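Local coordinates for protein glucosidase (Croceicoccus marinus, PDB 5Z3K) that probably hydrolyses O-glycosidic bonds, acting as a beta-glucosidase of glycoside hydrolase family 39, at residues I320-D323 and A329-G332; E276-A281 and A445-K450; A78-P83 and L123-Q128; T65-N68 and P74-S77. All blocks are in the same frame, centred on the assembly; numbering follows the deposited sequence.

Contact 1 (I320-D323 and A329-G332); sequences IFED and ARTG
Ile320, Phe321 and Glu322, in the loop between strand 314-315 and helix 329-341, past the last strand of the (beta/alpha)8 barrel, fold back onto Arg330 and Thr331 in the first turn of that helix. The apolar part is well defined: Thr331 CG2 sits 3.5 Å from the centroid of the Phe321 ring and only 8° off its normal, a CH-pi contact almost exactly over the ring centre. Next to it the side chains of Ile320 and Arg330 run antiparallel alongside each other, CB to CB at 3.8 Å.

The polar part centres on the Arg330 guanidinium. Ile320 O lies over one face of it, 3.7 Å from Arg330 CZ, and also accepts a hydrogen bond from Asn328 ND2. The bend of the Arg330 chain at chi3 (-69°) lays the guanidinium over that oxygen, and NE forms a salt bridge to Asp277 of helix 277-291. Glu322 OE2 accepts from Asn328 ND2; its ion pair with Arg330 is secondary and long, 3.9 Å from NH2 to OE2, and the two planar groups stand 86° apart. An alanine in place of Arg330 would probably leave Asp277 without its charged mate and open a gap beneath Ile320 O.

Water makes up for the long ion pair: one molecule, lying in the guanidinium plane, donates to Glu322 OE2 and accepts from Arg330 NH2, at 2.9 Å from each atom.

Contact 2 (E276-A281 and A445-K450); sequences EDFDNA and ADRDHK
Asp446 OD1 accepts the backbone N-H of Asp448 at 2.9 Å, with 151° at the hydrogen and the donor 46° out of the carboxylate plane; this closes an Asx turn. The other carboxylate oxygen, OD2, pairs with Arg444. The same residues form a type I beta turn from Asp446 to His449, closed both ways by backbone bonds: Asp446 N to His449 O at 2.9 Å and His449 N to Asp446 O at 3.2 Å. The turn presents Arg447 to Phe278 of helix 277-291.

Phe278 CB meets the carbonyl carbon of Asp446 at 3.9 Å, and the side chains of Phe278 and Arg447 run side by side in the same direction. Arg447 CB lies over one ring face, 3.9 Å from the centroid, as a CH-pi contact. Further out the chain bends at chi3, bringing Arg447 NH2 to 3.1 Å from Phe278 CZ. Arg447 CZ, 4.2 Å from the centroid, makes an off-centre cation-pi contact, with ring and guanidinium planes tilted 47° apart. Glu276 CB, at the N-cap position, packs on the opposite ring face. Here a beta turn joining strands 438-446 and 452-459 docks on a barrel helix, at a junction of the beta-sheet and (beta/alpha)8 parts of the GH39 fold.

Contact 3 (A78-P83 and L123-Q128); sequences ADPSDP and LAKYEQ
A type I beta turn from Asp79 to Asp82, in the long loop between barrel strand 53-55 and helix 89-100, rests through Pro80 on Lys125 and Gln128 of helix 123-138, the helix that follows the next barrel strand, 104-109. The turn is stiffened from within by an Asx turn: Ser81 N donates to Asp79 OD1 at 2.8 Å, with 159° at the hydrogen. Pro80 points toward the helix, and its CG and CD meet two side chains reaching out from successive turns.

Lys125 makes the longer reach. CG stands opposite the backbone N (chi1 -167°) and every further torsion is extended, so the chain leaves the helix as a straight rod that crosses the proline at about a right angle, CE to Pro80 CD at 3.8 Å. Beyond the ring, NZ donates to Ala78 O at 2.9 Å, approaching from a direction tilted 31° from the carbonyl plane. A second carbonyl, that of Trp76, accepts from the same nitrogen. Gln128 contributes the flank: its amide comes up obliquely to Pro80 CG, OE1 at 4.0 Å and NE2 at 4.1 Å, which is van der Waals contact only. Pro80 O turns to other partners, Tyr86 OH and Asn132 ND2.

With two backbone oxygens gripping NZ, the positive charge is probably eased by carbonyl dipoles, while the CE methylene of the same side chain packs on the proline; one lysine thus ties the loop backbone to the helix by both polar and apolar means.

Contact 4 (T65-N68 and P74-S77); sequences TIDN and PDWS
Asp67 OD1 takes the backbone N-H of Trp76 at 2.9 Å in a nearly straight bond, 171° at the hydrogen, although the donor lies 47° out of the carboxylate plane. One residue along, Asn68 N donates to Pro74 O at 3.1 Å, in the carbonyl plane and on a lone pair. The indole turns its edge to the backbone of Ile66, CD1 to Ile66 C at 3.6 Å, and its NE1 is bonded to Asp64 O.

These bonds close a short loop between barrel strand 53-55 and helix 89-100, and an Asx turn at Asp75 shapes one leg. Asp75 CG lies opposite its backbone N (chi1 179°), which carries OD1 to Ser77; there N donates to it on the anti side at 2.8 Å and OG on the syn side at a short 2.5 Å. The side chains of Asp67 and Asp75 lie side by side, Asp67 OD2 3.8 Å from Asp75 OD1, with their carboxylates turned against each other, and a water donating to both oxygens probably eases their repulsion. With an alanine at Asp75, the N-H and hydroxyl of Ser77 would probably lose their shared acceptor and the water one of its anchors. Further out, Trp76 packs against Tyr126 and Val129 of helix 123-138.

In the fold
Contact 1 is the buried one; contacts 2, 3 and 4 lie at the surface. They form two touching pairs at distant parts of the molecule, with the centres of contacts 2 and 3 about 48 Å apart on opposite sides of the chain's centre. Contacts 1 and 2 meet where helix 329-341 packs on helix 277-291, and Asp277 probably also accepts from the backbone N of Ala329. Contacts 3 and 4 share the loop before helix 89-100, and one lysine of contact 3 reaches the backbone of contact 4. Ring faces carry contacts 1 and 2, whereas contacts 3 and 4 rest mainly on hydrogen bonds to backbone atoms and on prolines; Asx turns occur in contacts 2, 3 and 4.

Contact 1 (I320-D323 and A329-G332)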
# COMPACT_ATOMS: atom_id res chain seq x y z
N ILE A 320 -4.82 11.25 1.46
CA ILE A 320 -6.02 11.11 2.27
C ILE A 320 -6.12 12.15 3.39
O ILE A 320 -7.21 12.36 3.92
CB ILE A 320 -6.17 9.70 2.88
CG1 ILE A 320 -4.95 9.34 3.75
CG2 ILE A 320 -6.40 8.68 1.77
CD1 ILE A 320 -5.14 8.02 4.53
N PHE A 321 -5.02 12.81 3.75
CA PHE A 321 -5.09 13.85 4.76
C PHE A 321 -5.58 15.16 4.15
O PHE A 321 -5.44 15.41 2.96
CB PHE A 321 -3.72 14.09 5.40
CG PHE A 321 -3.26 12.96 6.28
CD1 PHE A 321 -2.74 11.79 5.72
CD2 PHE A 321 -3.32 13.07 7.66
CE1 PHE A 321 -2.32 10.75 6.53
CE2 PHE A 321 -2.90 12.03 8.48
CZ PHE A 321 -2.40 10.87 7.92
N GLU A 322 -6.13 16.03 5.00
CA GLU A 322 -6.45 17.38 4.53
C GLU A 322 -5.16 18.12 4.19
O GLU A 322 -4.08 17.79 4.66
CB GLU A 322 -7.22 18.15 5.60
CG GLU A 322 -8.53 17.49 6.01
CD GLU A 322 -9.53 17.45 4.88
OE1 GLU A 322 -9.70 18.46 4.18
OE2 GLU A 322 -10.17 16.40 4.70
N ASP A 323 -5.31 19.18 3.38
CA ASP A 323 -4.17 19.99 2.96
C ASP A 323 -3.28 20.40 4.14
O ASP A 323 -2.05 20.48 4.00
CB ASP A 323 -4.65 21.24 2.21
CG ASP A 323 -5.25 20.91 0.85
OD1 ASP A 323 -5.29 19.72 0.46
OD2 ASP A 323 -5.70 21.85 0.16
N ALA A 329 -12.40 10.96 7.84
CA ALA A 329 -12.82 9.57 7.85
C ALA A 329 -11.80 8.67 7.15
O ALA A 329 -11.57 7.53 7.58
CB ALA A 329 -14.20 9.42 7.21
N ARG A 330 -11.18 9.14 6.07
CA ARG A 330 -10.18 8.33 5.38
C ARG A 330 -8.98 8.05 6.29
O ARG A 330 -8.49 6.92 6.37
CB ARG A 330 -9.70 9.01 4.09
CG ARG A 330 -10.60 8.81 2.86
CD ARG A 330 -10.26 9.86 1.80
NE ARG A 330 -10.67 11.20 2.21
CZ ARG A 330 -10.18 12.33 1.72
NH1 ARG A 330 -9.25 12.30 0.77
NH2 ARG A 330 -10.63 13.50 2.17
N THR A 331 -8.47 9.09 6.96
CA THR A 331 -7.34 8.85 7.85
C THR A 331 -7.77 8.01 9.05
O THR A 331 -6.96 7.25 9.59
CB THR A 331 -6.71 10.18 8.32
OG1 THR A 331 -7.66 10.94 9.07
CG2 THR A 331 -6.25 11.01 7.12
N GLY A 332 -9.03 8.12 9.46
CA GLY A 332 -9.51 7.28 10.54
C GLY A 332 -9.53 5.82 10.12
O GLY A 332 -9.01 4.95 10.82
O HOH W 1 -7.72 15.15 0.92
O HOH W 2 -12.41 15.23 4.03
O HOH W 3 -9.60 16.17 1.85

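Contact 2 (E276-A281 and A445-K450)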
# COMPACT_ATOMS: atom_id res chain seq x y z
N GLU A 276 -16.74 11.31 -1.96
CA GLU A 276 -16.95 11.68 -0.58
C GLU A 276 -15.87 11.06 0.30
O GLU A 276 -15.45 9.92 0.07
CB GLU A 276 -18.33 11.24 -0.09
CG GLU A 276 -19.50 11.82 -0.88
CD GLU A 276 -19.70 13.32 -0.65
OE1 GLU A 276 -19.23 13.85 0.38
OE2 GLU A 276 -20.36 13.96 -1.50
N ASP A 277 -15.41 11.83 1.29
CA ASP A 277 -14.47 11.34 2.29
C ASP A 277 -14.92 10.00 2.88
O ASP A 277 -14.14 9.05 2.94
CB ASP A 277 -14.31 12.42 3.37
CG ASP A 277 -13.50 11.95 4.58
OD1 ASP A 277 -12.41 11.38 4.40
OD2 ASP A 277 -13.96 12.21 5.72
N PHE A 278 -16.18 9.91 3.29
CA PHE A 278 -16.61 8.74 4.04
C PHE A 278 -16.83 7.53 3.13
O PHE A 278 -16.63 6.40 3.58
CB PHE A 278 -17.88 9.05 4.84
CG PHE A 278 -18.85 9.96 4.12
CD1 PHE A 278 -19.82 9.43 3.29
CD2 PHE A 278 -18.78 11.34 4.28
CE1 PHE A 278 -20.71 10.26 2.62
CE2 PHE A 278 -19.66 12.17 3.61
CZ PHE A 278 -20.62 11.64 2.78
N ASP A 279 -17.23 7.75 1.87
CA ASP A 279 -17.30 6.67 0.89
C ASP A 279 -15.92 6.04 0.69
O ASP A 279 -15.77 4.81 0.68
CB ASP A 279 -17.81 7.18 -0.45
CG ASP A 279 -19.27 7.57 -0.42
OD1 ASP A 279 -19.95 7.27 0.57
OD2 ASP A 279 -19.74 8.18 -1.41
N ASN A 280 -14.91 6.89 0.51
CA ASN A 280 -13.55 6.44 0.26
C ASN A 280 -13.01 5.67 1.46
O ASN A 280 -12.37 4.62 1.30
CB ASN A 280 -12.67 7.66 -0.05
CG ASN A 280 -11.33 7.28 -0.68
OD1 ASN A 280 -10.59 6.45 -0.15
ND2 ASN A 280 -11.00 7.92 -1.80
N ALA A 281 -13.26 6.18 2.67
CA ALA A 281 -12.85 5.49 3.90
C ALA A 281 -13.42 4.08 3.96
O ALA A 281 -12.70 3.11 4.25
CB ALA A 281 -13.32 6.30 5.11
N ALA A 445 -15.19 5.58 11.96
CA ALA A 445 -14.85 6.53 10.90
C ALA A 445 -16.02 6.56 9.93
O ALA A 445 -16.33 5.55 9.29
CB ALA A 445 -13.54 6.15 10.20
N ASP A 446 -16.69 7.70 9.84
CA ASP A 446 -17.84 7.82 8.96
C ASP A 446 -18.07 9.31 8.69
O ASP A 446 -17.17 10.12 8.91
CB ASP A 446 -19.07 7.09 9.55
CG ASP A 446 -19.59 7.71 10.83
OD1 ASP A 446 -19.14 8.81 11.22
OD2 ASP A 446 -20.48 7.10 11.46
N ARG A 447 -19.26 9.66 8.19
CA ARG A 447 -19.51 11.04 7.81
C ARG A 447 -19.45 11.99 9.00
O ARG A 447 -19.31 13.21 8.80
CB ARG A 447 -20.87 11.15 7.12
CG ARG A 447 -22.05 10.78 8.00
CD ARG A 447 -23.36 11.35 7.44
NE ARG A 447 -23.52 11.14 5.99
CZ ARG A 447 -23.42 12.10 5.08
NH1 ARG A 447 -23.16 13.35 5.45
NH2 ARG A 447 -23.59 11.82 3.80
N ASP A 448 -19.51 11.47 10.22
CA ASP A 448 -19.47 12.29 11.42
C ASP A 448 -18.25 12.05 12.30
O ASP A 448 -18.12 12.70 13.34
CB ASP A 448 -20.74 12.05 12.26
CG ASP A 448 -22.00 12.40 11.51
OD1 ASP A 448 -22.01 13.45 10.83
OD2 ASP A 448 -22.98 11.63 11.57
N HIS A 449 -17.36 11.12 11.94
CA HIS A 449 -16.28 10.74 12.84
C HIS A 449 -15.03 10.41 12.05
O HIS A 449 -15.11 9.90 10.92
CB HIS A 449 -16.66 9.54 13.70
CG HIS A 449 -17.92 9.75 14.48
ND1 HIS A 449 -17.93 10.31 15.74
CD2 HIS A 449 -19.21 9.49 14.17
CE1 HIS A 449 -19.17 10.36 16.18
NE2 HIS A 449 -19.97 9.88 15.24
N LYS A 450 -13.88 10.65 12.68
CA LYS A 450 -12.56 10.51 12.08
C LYS A 450 -11.74 9.40 12.73
O LYS A 450 -10.52 9.51 12.83
CB LYS A 450 -11.78 11.82 12.19
CG LYS A 450 -12.59 13.08 11.97
CD LYS A 450 -11.74 14.35 12.26
CE LYS A 450 -10.97 14.20 13.56
NZ LYS A 450 -10.68 15.53 14.18

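Contact 3 (A78-P83 and L123-Q128)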
# COMPACT_ATOMS: atom_id res chain seq x y z
N ALA A 78 30.82 13.33 -11.29
CA ALA A 78 31.52 13.21 -10.02
C ALA A 78 32.03 11.79 -9.80
O ALA A 78 31.57 10.82 -10.41
CB ALA A 78 30.61 13.62 -8.86
N ASP A 79 33.00 11.67 -8.90
CA ASP A 79 33.57 10.38 -8.52
C ASP A 79 32.51 9.52 -7.82
O ASP A 79 32.07 9.88 -6.72
CB ASP A 79 34.77 10.63 -7.61
CG ASP A 79 35.46 9.36 -7.15
OD1 ASP A 79 34.94 8.24 -7.36
OD2 ASP A 79 36.54 9.49 -6.54
N PRO A 80 32.11 8.38 -8.39
CA PRO A 80 31.07 7.56 -7.75
C PRO A 80 31.54 6.81 -6.52
O PRO A 80 30.70 6.19 -5.85
CB PRO A 80 30.66 6.59 -8.86
CG PRO A 80 31.93 6.42 -9.64
CD PRO A 80 32.61 7.77 -9.63
N SER A 81 32.83 6.81 -6.22
CA SER A 81 33.35 6.16 -5.03
C SER A 81 33.44 7.09 -3.83
O SER A 81 33.76 6.63 -2.73
CB SER A 81 34.74 5.57 -5.31
OG SER A 81 34.63 4.48 -6.19
N ASP A 82 33.17 8.37 -4.01
CA ASP A 82 33.28 9.36 -2.95
C ASP A 82 31.90 9.62 -2.35
O ASP A 82 31.01 10.08 -3.07
CB ASP A 82 33.87 10.65 -3.51
CG ASP A 82 34.19 11.68 -2.43
OD1 ASP A 82 33.61 11.61 -1.32
OD2 ASP A 82 35.01 12.58 -2.69
N PRO A 83 31.68 9.35 -1.06
CA PRO A 83 30.38 9.69 -0.46
C PRO A 83 29.99 11.14 -0.66
O PRO A 83 28.79 11.44 -0.71
CB PRO A 83 30.59 9.36 1.03
CG PRO A 83 31.63 8.30 1.03
CD PRO A 83 32.57 8.66 -0.10
N LEU A 123 25.76 3.02 -18.37
CA LEU A 123 25.16 1.96 -17.56
C LEU A 123 26.13 1.46 -16.50
O LEU A 123 25.72 1.14 -15.38
CB LEU A 123 24.71 0.81 -18.48
CG LEU A 123 23.75 -0.22 -17.89
CD1 LEU A 123 22.43 0.43 -17.50
CD2 LEU A 123 23.52 -1.39 -18.87
N ALA A 124 27.42 1.40 -16.83
CA ALA A 124 28.42 0.96 -15.86
C ALA A 124 28.47 1.90 -14.66
O ALA A 124 28.52 1.44 -13.51
CB ALA A 124 29.79 0.84 -16.52
N LYS A 125 28.46 3.22 -14.89
CA LYS A 125 28.48 4.16 -13.78
C LYS A 125 27.15 4.17 -13.03
O LYS A 125 27.12 4.26 -11.80
CB LYS A 125 28.83 5.57 -14.27
CG LYS A 125 29.17 6.57 -13.14
CD LYS A 125 29.64 7.90 -13.68
CE LYS A 125 30.39 8.69 -12.62
NZ LYS A 125 31.05 9.92 -13.16
N TYR A 126 26.03 4.07 -13.76
CA TYR A 126 24.73 3.93 -13.12
C TYR A 126 24.74 2.77 -12.12
O TYR A 126 24.31 2.91 -10.97
CB TYR A 126 23.66 3.72 -14.20
CG TYR A 126 22.23 3.69 -13.69
CD1 TYR A 126 21.53 4.87 -13.42
CD2 TYR A 126 21.57 2.48 -13.49
CE1 TYR A 126 20.20 4.84 -12.96
CE2 TYR A 126 20.26 2.44 -13.03
CZ TYR A 126 19.58 3.62 -12.77
OH TYR A 126 18.28 3.59 -12.31
N GLU A 127 25.29 1.63 -12.53
CA GLU A 127 25.33 0.46 -11.66
C GLU A 127 26.17 0.71 -10.41
O GLU A 127 25.78 0.32 -9.30
CB GLU A 127 25.83 -0.75 -12.45
CG GLU A 127 25.88 -2.06 -11.66
CD GLU A 127 26.20 -3.27 -12.54
OE1 GLU A 127 26.16 -3.14 -13.78
OE2 GLU A 127 26.47 -4.35 -11.98
N GLN A 128 27.31 1.35 -10.56
CA GLN A 128 28.13 1.65 -9.43
C GLN A 128 27.39 2.58 -8.44
O GLN A 128 27.44 2.39 -7.29
CB GLN A 128 29.41 2.36 -9.86
CG GLN A 128 30.39 1.59 -10.68
CD GLN A 128 31.64 2.43 -10.96
OE1 GLN A 128 31.70 3.16 -11.92
NE2 GLN A 128 32.58 2.40 -10.06

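Contact 4 (T65-N68 and P74-S77)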
# COMPACT_ATOMS: atom_id res chain seq x y z
N THR A 65 18.58 10.57 -14.06
CA THR A 65 19.50 10.10 -15.08
C THR A 65 20.17 11.24 -15.84
O THR A 65 20.96 10.98 -16.74
CB THR A 65 18.78 9.17 -16.07
OG1 THR A 65 17.54 9.77 -16.47
CG2 THR A 65 18.49 7.82 -15.40
N ILE A 66 19.85 12.48 -15.51
CA ILE A 66 20.63 13.64 -15.91
C ILE A 66 21.03 14.37 -14.63
O ILE A 66 20.58 14.03 -13.53
CB ILE A 66 19.85 14.56 -16.86
CG1 ILE A 66 18.60 15.10 -16.17
CG2 ILE A 66 19.51 13.83 -18.17
CD1 ILE A 66 17.70 15.93 -17.05
N ASP A 67 21.87 15.38 -14.78
CA ASP A 67 22.25 16.19 -13.63
C ASP A 67 21.04 16.95 -13.11
O ASP A 67 20.24 17.48 -13.88
CB ASP A 67 23.37 17.19 -14.00
CG ASP A 67 24.71 16.51 -14.27
OD1 ASP A 67 24.77 15.26 -14.33
OD2 ASP A 67 25.72 17.24 -14.44
N ASN A 68 20.92 17.00 -11.78
CA ASN A 68 19.76 17.56 -11.08
C ASN A 68 20.15 17.73 -9.62
O ASN A 68 20.57 16.76 -8.98
CB ASN A 68 18.55 16.62 -11.25
CG ASN A 68 17.29 17.13 -10.55
OD1 ASN A 68 17.32 18.07 -9.77
ND2 ASN A 68 16.17 16.47 -10.83
N PRO A 74 23.73 14.02 -7.85
CA PRO A 74 23.32 15.23 -8.59
C PRO A 74 24.20 15.57 -9.78
O PRO A 74 23.72 16.25 -10.69
CB PRO A 74 23.37 16.34 -7.53
CG PRO A 74 24.22 15.80 -6.44
CD PRO A 74 24.09 14.31 -6.46
N ASP A 75 25.46 15.14 -9.79
CA ASP A 75 26.42 15.49 -10.84
C ASP A 75 27.02 14.20 -11.37
O ASP A 75 27.86 13.58 -10.71
CB ASP A 75 27.51 16.41 -10.28
CG ASP A 75 28.56 16.80 -11.30
OD1 ASP A 75 28.71 16.13 -12.35
OD2 ASP A 75 29.26 17.80 -11.04
N TRP A 76 26.62 13.80 -12.57
CA TRP A 76 27.06 12.51 -13.09
C TRP A 76 28.52 12.50 -13.53
O TRP A 76 29.03 11.43 -13.90
CB TRP A 76 26.14 12.07 -14.23
CG TRP A 76 24.88 11.45 -13.69
CD1 TRP A 76 23.64 12.04 -13.62
CD2 TRP A 76 24.74 10.15 -13.13
NE1 TRP A 76 22.73 11.16 -13.05
CE2 TRP A 76 23.38 9.99 -12.74
CE3 TRP A 76 25.62 9.08 -12.93
CZ2 TRP A 76 22.90 8.82 -12.16
CZ3 TRP A 76 25.14 7.91 -12.35
CH2 TRP A 76 23.79 7.79 -11.97
N SER A 77 29.23 13.63 -13.48
CA SER A 77 30.66 13.62 -13.73
C SER A 77 31.47 13.36 -12.46
O SER A 77 32.69 13.18 -12.54
CB SER A 77 31.10 14.95 -14.35
OG SER A 77 31.00 16.01 -13.42
O HOH W 4 27.90 16.10 -15.15